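Local coordinates for protein putative S-adenosyl-L-methionine-dependent Methyltransferase (Methanococcus maripaludis, PDB 3DLC) that binds S-adenosylmethionine and probably transfers its methyl group to an acceptor, possibly a sterol, at residues R70-S75 against Q96-D101; K12-M17 against K76-I81. All blocks are in the same frame, centred on the assembly; numbering follows the deposited sequence. Where two conformers were deposited one is given.

Contact 1 pairs the parallel strands 66-73 and 95-99 at one side of the mixed sheet; contact 2 sets helix 11-22 against helix 76-88, the helix that connects those two strands. This Rossmann-like methyltransferase domain thus illustrates how one cofactor site can be built by two contacts of quite different kind. Along the chain the segments alternate: 12-17, 70-75, 76-81, 96-101. The centres of the contacts are about 12 Å apart, and N79 joins them, its ND2 lying 2.9 Å from Q99 OE1, a probable hydrogen bond. Both touch S-adenosylmethionine, contact 1 at the adenine and ribose, contact 2 at the ribose and the methionine end.

Contact 1 (R70-S75 against Q96-D101); sequences RALDFS and QIVQGD. With SAM (S-adenosylmethionine), chain C.
F74 and D101, side by side at the ends of two neighbouring parallel strands, meet the adenine of S-adenosylmethionine together, F74 over one face and D101 at the amine. One face of the F74 ring lies against the base, with SAM C5 3.4 Å above the plane and over its centre, while D101 OD1 accepts the exocyclic amine, SAM N6, at 3.1 Å. The carboxylate stands 86° to the phenyl plane, and D101 OD2 comes to the ring edge, 3.5 Å from F74 CD2. Without the ring, as with an alanine here, that face of the base is likely to lose its stacking partner, and the adenine would be freer to tilt about its bond to D101.

The ribose belongs to D73, which takes SAM O2' on OD1 at 2.7 Å and O3' on OD2 at 2.6 Å. The D73 side chain leaves the strand with CG opposite the backbone N (chi1 -159°), which brings the carboxylate to the sugar, and an Asx turn steadies it: S75 N donates to the anti lone pair of OD1. G53 N also reaches OD2, and H103 holds D101 OD1.

Behind these groups runs the ladder of strands 66-73 and 95-99. V98 N donates to A71 O at 2.8 Å, and G100 N reaches D73 O from above the carbonyl plane. L72 CD1 packs on V98 CG1 at 3.7 Å. Acidic residues at or just past the C-terminal ends of parallel strands are characteristic of Rossmann-fold methyltransferases; here the chemistry implies recognition of both ribose hydroxyls and the adenine amine.

Contact 2 (K12-M17 against K76-I81); sequences KGAKNM and KHMNEI. With SAM (S-adenosylmethionine), chain C.
A14 sits where helix 11-22 and helix 76-88 come closest, its CB directed at the other helix and met by three residues of it. I81 brings the end of its chain: CD1 lies 3.6 Å from A14 CB and also rests against the backbone, 3.5 Å from A14 O. With CG1 anti to the carbonyl carbon (chi1 -69°) and the chain then extended, the terminal methyl of I81 is carried across to the facing helix. The selenium of M78, a selenomethionine, also comes to this alanine, M78 SE lying 3.8 Å from A14 CB. H77 CB adds a looser touch, 4.0 Å from A14 CB. The small side chain of A14 suits this approach, the axes of the two segments passing 8.7 Å apart at 43°.

Toward the cofactor, M78 and M17, also selenomethionine, cross obliquely, with M78 CE 3.9 Å from M17 CB. M78 CE lies 3.4 Å from SAM O3'; the chain, bent at chi2 (-66°), turns its end along the sugar. M17 bends twice beyond CG, and its selenium, M17 SE, lies 3.6 Å from the cofactor's transferable methyl, SAM CE. M78 thus lines the ribose, and M17 borders the sulfonium methyl.

The solvent side is much looser. K15 has its CB directed away and only its backbone N meets I81 CD1, while its NZ forms a salt bridge with E19 one turn on.

Both selenomethionines also touch P54 in the loop after strand 46-50, and I81 reaches D18 further along helix 11-22. The N-terminal helix therefore lies against the start of helix 76-88, whose N79 faces I97 on strand 95-99.

Contact 1 (R70-S75 against Q96-D101)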
ATOM      1  N   ARG A  70      -7.857  -2.484  -8.562  1.00  7.48           N
ATOM      2  CA  ARG A  70      -6.727  -2.371  -9.495  0.61  8.21           C
ATOM      3  C   ARG A  70      -5.478  -2.324  -8.641  1.00  8.11           C
ATOM      4  O   ARG A  70      -5.363  -1.530  -7.703  1.00  9.74           O
ATOM      5  CB  ARG A  70      -6.805  -1.143 -10.368  0.61  9.63           C
ATOM      6  CG  ARG A  70      -7.910  -1.270 -11.366  0.61 11.35           C
ATOM      7  CD  ARG A  70      -7.985  -0.098 -12.266  0.61 16.48           C
ATOM      8  NE  ARG A  70      -9.199  -0.162 -13.064  0.61 17.32           N
ATOM      9  CZ  ARG A  70      -9.476   0.674 -14.049  0.61 21.59           C
ATOM     10  NH1 ARG A  70      -8.630   1.655 -14.334  0.61 26.13           N
ATOM     11  NH2 ARG A  70     -10.609   0.532 -14.736  0.61 28.13           N
ATOM     12  N   ALA A  71      -4.577  -3.245  -8.929  1.00  7.66           N
ATOM     13  CA  ALA A  71      -3.297  -3.434  -8.234  1.00  7.76           C
ATOM     14  C   ALA A  71      -2.198  -2.839  -9.093  1.00  7.29           C
ATOM     15  O   ALA A  71      -1.853  -3.359 -10.147  1.00  8.29           O
ATOM     16  CB  ALA A  71      -3.078  -4.913  -7.999  1.00  8.97           C
ATOM     17  N   LEU A  72      -1.700  -1.683  -8.658  1.00  6.50           N
ATOM     18  CA  LEU A  72      -0.718  -0.913  -9.410  1.00  7.24           C
ATOM     19  C   LEU A  72       0.685  -1.147  -8.857  1.00  6.48           C
ATOM     20  O   LEU A  72       0.938  -0.952  -7.672  1.00  7.37           O
ATOM     21  CB  LEU A  72      -1.060   0.577  -9.259  1.00  7.97           C
ATOM     22  CG  LEU A  72      -0.107   1.561  -9.935  1.00  8.45           C
ATOM     23  CD1 LEU A  72      -0.270   1.540 -11.452  1.00 10.23           C
ATOM     24  CD2 LEU A  72      -0.323   2.995  -9.446  1.00 11.95           C
ATOM     25  N   ASP A  73       1.605  -1.539  -9.714  1.00  7.11           N
ATOM     26  CA  ASP A  73       2.997  -1.711  -9.294  1.00  6.22           C
ATOM     27  C   ASP A  73       3.919  -1.404 -10.463  1.00  6.55           C
ATOM     28  O   ASP A  73       3.603  -1.726 -11.607  1.00  7.28           O
ATOM     29  CB  ASP A  73       3.226  -3.122  -8.769  1.00  7.24           C
ATOM     30  CG  ASP A  73       4.449  -3.205  -7.865  1.00  7.04           C
ATOM     31  OD1 ASP A  73       5.585  -3.117  -8.362  1.00  7.74           O
ATOM     32  OD2 ASP A  73       4.265  -3.339  -6.625  1.00  7.78           O
ATOM     33  N   PHE A  74       5.047  -0.773 -10.185  1.00  6.76           N
ATOM     34  CA  PHE A  74       5.996  -0.394 -11.212  1.00  6.81           C
ATOM     35  C   PHE A  74       6.982  -1.471 -11.581  1.00  6.80           C
ATOM     36  O   PHE A  74       7.752  -1.272 -12.523  1.00  8.21           O
ATOM     37  CB  PHE A  74       6.688   0.971 -10.904  1.00  7.26           C
ATOM     38  CG  PHE A  74       7.834   0.946  -9.913  1.00  7.03           C
ATOM     39  CD1 PHE A  74       8.063  -0.097  -9.028  1.00  7.74           C
ATOM     40  CD2 PHE A  74       8.667   2.047  -9.869  1.00  8.56           C
ATOM     41  CE1 PHE A  74       9.136  -0.023  -8.139  1.00  8.30           C
ATOM     42  CE2 PHE A  74       9.712   2.120  -8.988  1.00 10.15           C
ATOM     43  CZ  PHE A  74       9.957   1.083  -8.114  1.00  9.14           C
ATOM     44  N   SER A  75       6.928  -2.623 -10.911  1.00  7.40           N
ATOM     45  CA  SER A  75       7.847  -3.719 -11.172  1.00  7.37           C
ATOM     46  C   SER A  75       7.176  -4.821 -11.965  1.00  7.52           C
ATOM     47  O   SER A  75       6.232  -5.477 -11.483  1.00  7.51           O
ATOM     48  CB  SER A  75       8.398  -4.291  -9.866  1.00  8.08           C
ATOM     49  OG  SER A  75       9.027  -5.526 -10.143  1.00  7.86           O
ATOM     50  N   GLN A  96      -7.444  -6.385 -11.191  1.00  7.68           N
ATOM     51  CA  GLN A  96      -6.718  -6.101 -12.419  1.00  7.54           C
ATOM     52  C   GLN A  96      -5.328  -5.612 -12.070  1.00  8.31           C
ATOM     53  O   GLN A  96      -5.197  -4.660 -11.298  1.00  9.00           O
ATOM     54  CB  GLN A  96      -7.423  -5.002 -13.218  1.00  9.36           C
ATOM     55  CG  GLN A  96      -6.680  -4.684 -14.501  1.00 11.15           C
ATOM     56  CD  GLN A  96      -7.309  -3.566 -15.310  1.00 15.09           C
ATOM     57  OE1 GLN A  96      -8.306  -2.961 -14.911  1.00 23.64           O
ATOM     58  NE2 GLN A  96      -6.739  -3.302 -16.483  1.00 21.71           N
ATOM     59  N   ILE A  97      -4.298  -6.239 -12.622  1.00  8.48           N
ATOM     60  CA  ILE A  97      -2.928  -5.806 -12.400  1.00  9.41           C
ATOM     61  C   ILE A  97      -2.625  -4.701 -13.401  1.00 10.76           C
ATOM     62  O   ILE A  97      -2.887  -4.838 -14.591  1.00 14.33           O
ATOM     63  CB  ILE A  97      -1.961  -7.021 -12.529  1.00 11.62           C
ATOM     64  CG1 ILE A  97      -2.325  -8.159 -11.541  1.00 14.56           C
ATOM     65  CG2 ILE A  97      -0.536  -6.604 -12.350  1.00 15.64           C
ATOM     66  CD1 ILE A  97      -2.408  -7.843 -10.073  1.00 20.14           C
ATOM     67  N   VAL A  98      -2.096  -3.593 -12.885  1.00  9.63           N
ATOM     68  CA  VAL A  98      -1.745  -2.431 -13.703  1.00 10.25           C
ATOM     69  C   VAL A  98      -0.262  -2.115 -13.549  1.00  9.21           C
ATOM     70  O   VAL A  98       0.241  -1.866 -12.462  1.00  9.63           O
ATOM     71  CB  VAL A  98      -2.593  -1.227 -13.286  1.00 10.48           C
ATOM     72  CG1 VAL A  98      -2.269  -0.023 -14.135  1.00 13.10           C
ATOM     73  CG2 VAL A  98      -4.084  -1.586 -13.309  1.00 12.97           C
ATOM     74  N   GLN A  99       0.430  -2.149 -14.666  1.00  8.92           N
ATOM     75  CA  GLN A  99       1.845  -1.825 -14.714  1.00  8.81           C
ATOM     76  C   GLN A  99       1.955  -0.315 -14.726  1.00  8.74           C
ATOM     77  O   GLN A  99       1.473   0.343 -15.654  1.00 11.10           O
ATOM     78  CB  GLN A  99       2.460  -2.449 -15.980  1.00  9.76           C
ATOM     79  CG  GLN A  99       3.891  -2.170 -16.219  1.00 12.22           C
ATOM     80  CD  GLN A  99       4.774  -2.914 -15.269  1.00 12.03           C
ATOM     81  OE1 GLN A  99       4.609  -4.125 -15.037  1.00 14.32           O
ATOM     82  NE2 GLN A  99       5.754  -2.195 -14.706  1.00 13.93           N
ATOM     83  N   GLY A 100       2.547   0.282 -13.708  1.00  8.36           N
ATOM     84  CA  GLY A 100       2.689   1.720 -13.689  1.00  8.48           C
ATOM     85  C   GLY A 100       3.238   2.213 -12.377  1.00  7.51           C
ATOM     86  O   GLY A 100       3.444   1.478 -11.431  1.00  8.37           O
ATOM     87  N   ASP A 101       3.457   3.514 -12.344  1.00  9.15           N
ATOM     88  CA  ASP A 101       4.157   4.223 -11.278  1.00  8.65           C
ATOM     89  C   ASP A 101       3.245   5.237 -10.612  1.00  8.18           C
ATOM     90  O   ASP A 101       2.449   5.928 -11.277  1.00  8.84           O
ATOM     91  CB  ASP A 101       5.359   4.955 -11.945  1.00 10.11           C
ATOM     92  CG  ASP A 101       6.418   5.410 -10.999  1.00 10.02           C
ATOM     93  OD1 ASP A 101       6.114   6.090 -10.002  1.00  9.84           O
ATOM     94  OD2 ASP A 101       7.602   5.070 -11.245  1.00 11.81           O
TER
HETATM   95  N   SAM C 220       2.020  -4.067  -0.890  1.00 11.17           N
HETATM   96  CA  SAM C 220       2.731  -5.372  -0.867  1.00 10.23           C
HETATM   97  C   SAM C 220       2.622  -5.993   0.498  1.00 10.24           C
HETATM   98  O   SAM C 220       2.322  -5.277   1.456  1.00 12.13           O
HETATM   99  OXT SAM C 220       2.889  -7.183   0.620  1.00  9.97           O
HETATM  100  CB  SAM C 220       4.172  -5.201  -1.310  1.00 12.38           C
HETATM  101  CG  SAM C 220       5.027  -4.338  -0.438  1.00 14.87           C
HETATM  102  SD  SAM C 220       6.690  -4.253  -1.132  1.00 16.84           S
HETATM  103  CE  SAM C 220       7.508  -4.011   0.421  1.00 15.58           C
HETATM  104  C5' SAM C 220       6.758  -2.567  -1.936  1.00 18.30           C
HETATM  105  C4' SAM C 220       6.226  -2.425  -3.394  1.00 13.14           C
HETATM  106  O4' SAM C 220       6.048  -1.071  -3.924  1.00 10.62           O
HETATM  107  C3' SAM C 220       7.025  -3.244  -4.439  1.00 10.61           C
HETATM  108  O3' SAM C 220       6.166  -4.180  -5.014  1.00 12.49           O
HETATM  109  C2' SAM C 220       7.484  -2.178  -5.436  1.00  8.59           C
HETATM  110  O2' SAM C 220       7.716  -2.601  -6.760  1.00  9.52           O
HETATM  111  C1' SAM C 220       6.384  -1.111  -5.305  1.00  8.82           C
HETATM  112  N9  SAM C 220       6.809   0.244  -5.689  1.00  7.85           N
HETATM  113  C8  SAM C 220       7.890   0.934  -5.191  1.00  7.95           C
HETATM  114  N7  SAM C 220       7.933   2.187  -5.704  1.00  7.97           N
HETATM  115  C5  SAM C 220       6.873   2.290  -6.566  1.00  7.51           C
HETATM  116  C6  SAM C 220       6.423   3.312  -7.406  1.00  7.77           C
HETATM  117  N6  SAM C 220       7.055   4.487  -7.582  1.00  9.01           N
HETATM  118  N1  SAM C 220       5.282   3.088  -8.093  1.00  8.16           N
HETATM  119  C2  SAM C 220       4.617   1.887  -8.008  1.00  8.87           C
HETATM  120  N3  SAM C 220       5.052   0.839  -7.252  1.00  8.31           N
HETATM  121  C4  SAM C 220       6.152   1.087  -6.545  1.00  7.60           C

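Contact 2 (K12-M17 against K76-I81)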
ATOM      1  N   LYS A  12      14.463 -11.659  -8.313  1.00  8.37           N
ATOM      2  CA  LYS A  12      14.795 -12.290  -7.050  1.00  8.68           C
ATOM      3  C   LYS A  12      14.119 -11.622  -5.861  1.00  7.99           C
ATOM      4  O   LYS A  12      13.654 -12.292  -4.927  1.00  8.73           O
ATOM      5  CB  LYS A  12      16.295 -12.267  -6.897  1.00  9.97           C
ATOM      6  CG  LYS A  12      17.031 -13.222  -7.808  1.00 14.76           C
ATOM      7  CD  LYS A  12      18.503 -13.099  -7.756  1.00 18.41           C
ATOM      8  CE  LYS A  12      19.120 -14.220  -8.570  1.00 20.58           C
ATOM      9  NZ  LYS A  12      20.554 -14.196  -8.451  1.00 22.46           N
ATOM     10  N   GLY A  13      14.060 -10.299  -5.878  1.00  7.91           N
ATOM     11  CA  GLY A  13      13.420  -9.584  -4.795  1.00  7.46           C
ATOM     12  C   GLY A  13      11.928  -9.828  -4.743  1.00  7.46           C
ATOM     13  O   GLY A  13      11.337  -9.925  -3.666  1.00  8.40           O
ATOM     14  N   ALA A  14      11.311  -9.935  -5.915  1.00  7.42           N
ATOM     15  CA  ALA A  14       9.876 -10.215  -6.002  1.00  7.56           C
ATOM     16  C   ALA A  14       9.584 -11.584  -5.386  1.00  7.04           C
ATOM     17  O   ALA A  14       8.596 -11.776  -4.676  1.00  7.99           O
ATOM     18  CB  ALA A  14       9.412 -10.170  -7.468  1.00  9.11           C
ATOM     19  N   LYS A  15      10.446 -12.558  -5.677  1.00  7.10           N
ATOM     20  CA  LYS A  15      10.306 -13.893  -5.099  0.53  7.27           C
ATOM     21  C   LYS A  15      10.391 -13.830  -3.564  1.00  7.21           C
ATOM     22  O   LYS A  15       9.628 -14.491  -2.866  1.00  8.68           O
ATOM     23  CB  LYS A  15      11.385 -14.820  -5.684  0.53  8.25           C
ATOM     24  CG  LYS A  15      11.395 -16.234  -5.098  0.53 10.78           C
ATOM     25  CD  LYS A  15      12.482 -17.107  -5.765  0.53 16.27           C
ATOM     26  CE  LYS A  15      12.550 -18.528  -5.194  0.53 20.54           C
ATOM     27  NZ  LYS A  15      13.084 -18.597  -3.813  0.53 23.85           N
ATOM     28  N   ASN A  16      11.335 -13.067  -3.049  1.00  7.92           N
ATOM     29  CA  ASN A  16      11.467 -12.947  -1.586  1.00  8.53           C
ATOM     30  C   ASN A  16      10.232 -12.326  -0.956  1.00  8.17           C
ATOM     31  O   ASN A  16       9.756 -12.792   0.075  1.00  8.82           O
ATOM     32  CB  ASN A  16      12.667 -12.110  -1.227  1.00  8.79           C
ATOM     33  CG  ASN A  16      13.963 -12.777  -1.528  1.00 11.44           C
ATOM     34  OD1 ASN A  16      14.010 -13.968  -1.809  1.00 15.16           O
ATOM     35  ND2 ASN A  16      15.035 -12.029  -1.438  1.00 11.41           N
HETATM   36  N   MSE A  17       9.727 -11.262  -1.575  1.00  7.21           N
HETATM   37  CA  MSE A  17       8.538 -10.609  -1.076  1.00  8.03           C
HETATM   38  C   MSE A  17       7.341 -11.567  -1.115  1.00  7.68           C
HETATM   39  O   MSE A  17       6.543 -11.633  -0.168  1.00  8.53           O
HETATM   40  CB  MSE A  17       8.250  -9.355  -1.867  1.00  7.51           C
HETATM   41  CG  MSE A  17       7.084  -8.497  -1.324  1.00  8.88           C
HETATM   42 SE   MSE A  17       7.418  -7.657   0.390  0.75  8.58          SE
HETATM   43  CE  MSE A  17       6.121  -8.624   1.465  1.00 11.14           C
ATOM     44  N   LYS A  76       7.637  -5.032 -13.194  1.00  7.72           N
ATOM     45  CA  LYS A  76       7.151  -6.116 -14.042  0.50  7.68           C
ATOM     46  C   LYS A  76       7.267  -7.445 -13.312  1.00  7.92           C
ATOM     47  O   LYS A  76       6.446  -8.321 -13.463  1.00  8.31           O
ATOM     48  CB  LYS A  76       7.996  -6.192 -15.331  0.50  8.60           C
ATOM     49  CG  LYS A  76       7.633  -7.333 -16.245  0.50 12.08           C
ATOM     50  CD  LYS A  76       6.256  -7.205 -16.742  0.50 16.33           C
ATOM     51  CE  LYS A  76       5.929  -8.248 -17.804  0.50 20.58           C
ATOM     52  NZ  LYS A  76       4.560  -8.033 -18.342  0.50 23.27           N
ATOM     53  N   HIS A  77       8.345  -7.627 -12.548  1.00  8.95           N
ATOM     54  CA  HIS A  77       8.582  -8.892 -11.835  1.00  9.08           C
ATOM     55  C   HIS A  77       7.554  -9.134 -10.741  1.00  9.07           C
ATOM     56  O   HIS A  77       7.064 -10.251 -10.579  1.00  9.81           O
ATOM     57  CB  HIS A  77       9.974  -8.919 -11.256  1.00 10.32           C
ATOM     58  CG  HIS A  77      10.977  -8.625 -12.278  1.00 12.91           C
ATOM     59  ND1 HIS A  77      11.223  -9.504 -13.297  1.00 14.05           N
ATOM     60  CD2 HIS A  77      11.671  -7.503 -12.556  1.00 14.52           C
ATOM     61  CE1 HIS A  77      12.102  -8.968 -14.128  1.00 17.11           C
ATOM     62  NE2 HIS A  77      12.377  -7.746 -13.706  1.00 16.00           N
HETATM   63  N   MSE A  78       7.197  -8.073 -10.033  1.00  8.90           N
HETATM   64  CA  MSE A  78       6.134  -8.168  -9.033  1.00  9.49           C
HETATM   65  C   MSE A  78       4.828  -8.510  -9.739  1.00  8.75           C
HETATM   66  O   MSE A  78       4.059  -9.336  -9.267  1.00  9.24           O
HETATM   67  CB  MSE A  78       5.942  -6.852  -8.293  1.00 10.74           C
HETATM   68  CG  MSE A  78       7.014  -6.496  -7.309  1.00 10.69           C
HETATM   69 SE   MSE A  78       6.985  -7.808  -5.840  0.75  9.35          SE
HETATM   70  CE  MSE A  78       8.236  -6.870  -4.839  1.00 15.04           C
ATOM     71  N   ASN A  79       4.563  -7.852 -10.859  1.00  8.02           N
ATOM     72  CA  ASN A  79       3.286  -8.037 -11.544  1.00  8.28           C
ATOM     73  C   ASN A  79       3.115  -9.438 -12.104  1.00  8.77           C
ATOM     74  O   ASN A  79       2.012  -9.983 -12.123  1.00  9.68           O
ATOM     75  CB  ASN A  79       3.049  -6.936 -12.572  1.00  8.29           C
ATOM     76  CG  ASN A  79       2.789  -5.607 -11.908  1.00  8.37           C
ATOM     77  OD1 ASN A  79       2.258  -5.569 -10.793  1.00  9.60           O
ATOM     78  ND2 ASN A  79       3.141  -4.534 -12.566  1.00  9.01           N
ATOM     79  N   GLU A  80       4.221 -10.037 -12.539  1.00  9.15           N
ATOM     80  CA  GLU A  80       4.165 -11.418 -13.040  0.53  9.33           C
ATOM     81  C   GLU A  80       3.750 -12.357 -11.912  1.00  9.02           C
ATOM     82  O   GLU A  80       2.917 -13.264 -12.100  1.00 10.17           O
ATOM     83  CB  GLU A  80       5.507 -11.849 -13.640  0.53 10.77           C
ATOM     84  CG  GLU A  80       5.851 -11.148 -14.954  0.53 12.41           C
ATOM     85  CD  GLU A  80       7.308 -11.306 -15.396  0.53 20.98           C
ATOM     86  OE1 GLU A  80       8.121 -11.892 -14.658  0.53 24.38           O
ATOM     87  OE2 GLU A  80       7.649 -10.821 -16.491  0.53 27.07           O
ATOM     88  N   ILE A  81       4.327 -12.165 -10.733  1.00  8.61           N
ATOM     89  CA  ILE A  81       3.975 -13.001  -9.584  1.00  9.00           C
ATOM     90  C   ILE A  81       2.522 -12.721  -9.161  1.00  8.58           C
ATOM     91  O   ILE A  81       1.795 -13.633  -8.836  1.00  8.80           O
ATOM     92  CB  ILE A  81       4.930 -12.787  -8.413  1.00  9.84           C
ATOM     93  CG1 ILE A  81       6.288 -13.340  -8.747  1.00 12.57           C
ATOM     94  CG2 ILE A  81       4.343 -13.388  -7.150  1.00 14.37           C
ATOM     95  CD1 ILE A  81       7.328 -13.120  -7.650  1.00 15.85           C
TER
HETATM   96  N   SAM C 220       2.020  -4.067  -0.890  1.00 11.17           N
HETATM   97  CA  SAM C 220       2.731  -5.372  -0.867  1.00 10.23           C
HETATM   98  C   SAM C 220       2.622  -5.993   0.498  1.00 10.24           C
HETATM   99  O   SAM C 220       2.322  -5.277   1.456  1.00 12.13           O
HETATM  100  OXT SAM C 220       2.889  -7.183   0.620  1.00  9.97           O
HETATM  101  CB  SAM C 220       4.172  -5.201  -1.310  1.00 12.38           C
HETATM  102  CG  SAM C 220       5.027  -4.338  -0.438  1.00 14.87           C
HETATM  103  SD  SAM C 220       6.690  -4.253  -1.132  1.00 16.84           S
HETATM  104  CE  SAM C 220       7.508  -4.011   0.421  1.00 15.58           C
HETATM  105  C5' SAM C 220       6.758  -2.567  -1.936  1.00 18.30           C
HETATM  106  C4' SAM C 220       6.226  -2.425  -3.394  1.00 13.14           C
HETATM  107  O4' SAM C 220       6.048  -1.071  -3.924  1.00 10.62           O
HETATM  108  C3' SAM C 220       7.025  -3.244  -4.439  1.00 10.61           C
HETATM  109  O3' SAM C 220       6.166  -4.180  -5.014  1.00 12.49           O
HETATM  110  C2' SAM C 220       7.484  -2.178  -5.436  1.00  8.59           C
HETATM  111  O2' SAM C 220       7.716  -2.601  -6.760  1.00  9.52           O
HETATM  112  C1' SAM C 220       6.384  -1.111  -5.305  1.00  8.82           C
HETATM  113  N9  SAM C 220       6.809   0.244  -5.689  1.00  7.85           N
HETATM  114  C8  SAM C 220       7.890   0.934  -5.191  1.00  7.95           C
HETATM  115  N7  SAM C 220       7.933   2.187  -5.704  1.00  7.97           N
HETATM  116  C5  SAM C 220       6.873   2.290  -6.566  1.00  7.51           C
HETATM  117  C6  SAM C 220       6.423   3.312  -7.406  1.00  7.77           C
HETATM  118  N6  SAM C 220       7.055   4.487  -7.582  1.00  9.01           N
HETATM  119  N1  SAM C 220       5.282   3.088  -8.093  1.00  8.16           N
HETATM  120  C2  SAM C 220       4.617   1.887  -8.008  1.00  8.87           C
HETATM  121  N3  SAM C 220       5.052   0.839  -7.252  1.00  8.31           N
HETATM  122  C4  SAM C 220       6.152   1.087  -6.545  1.00  7.60           C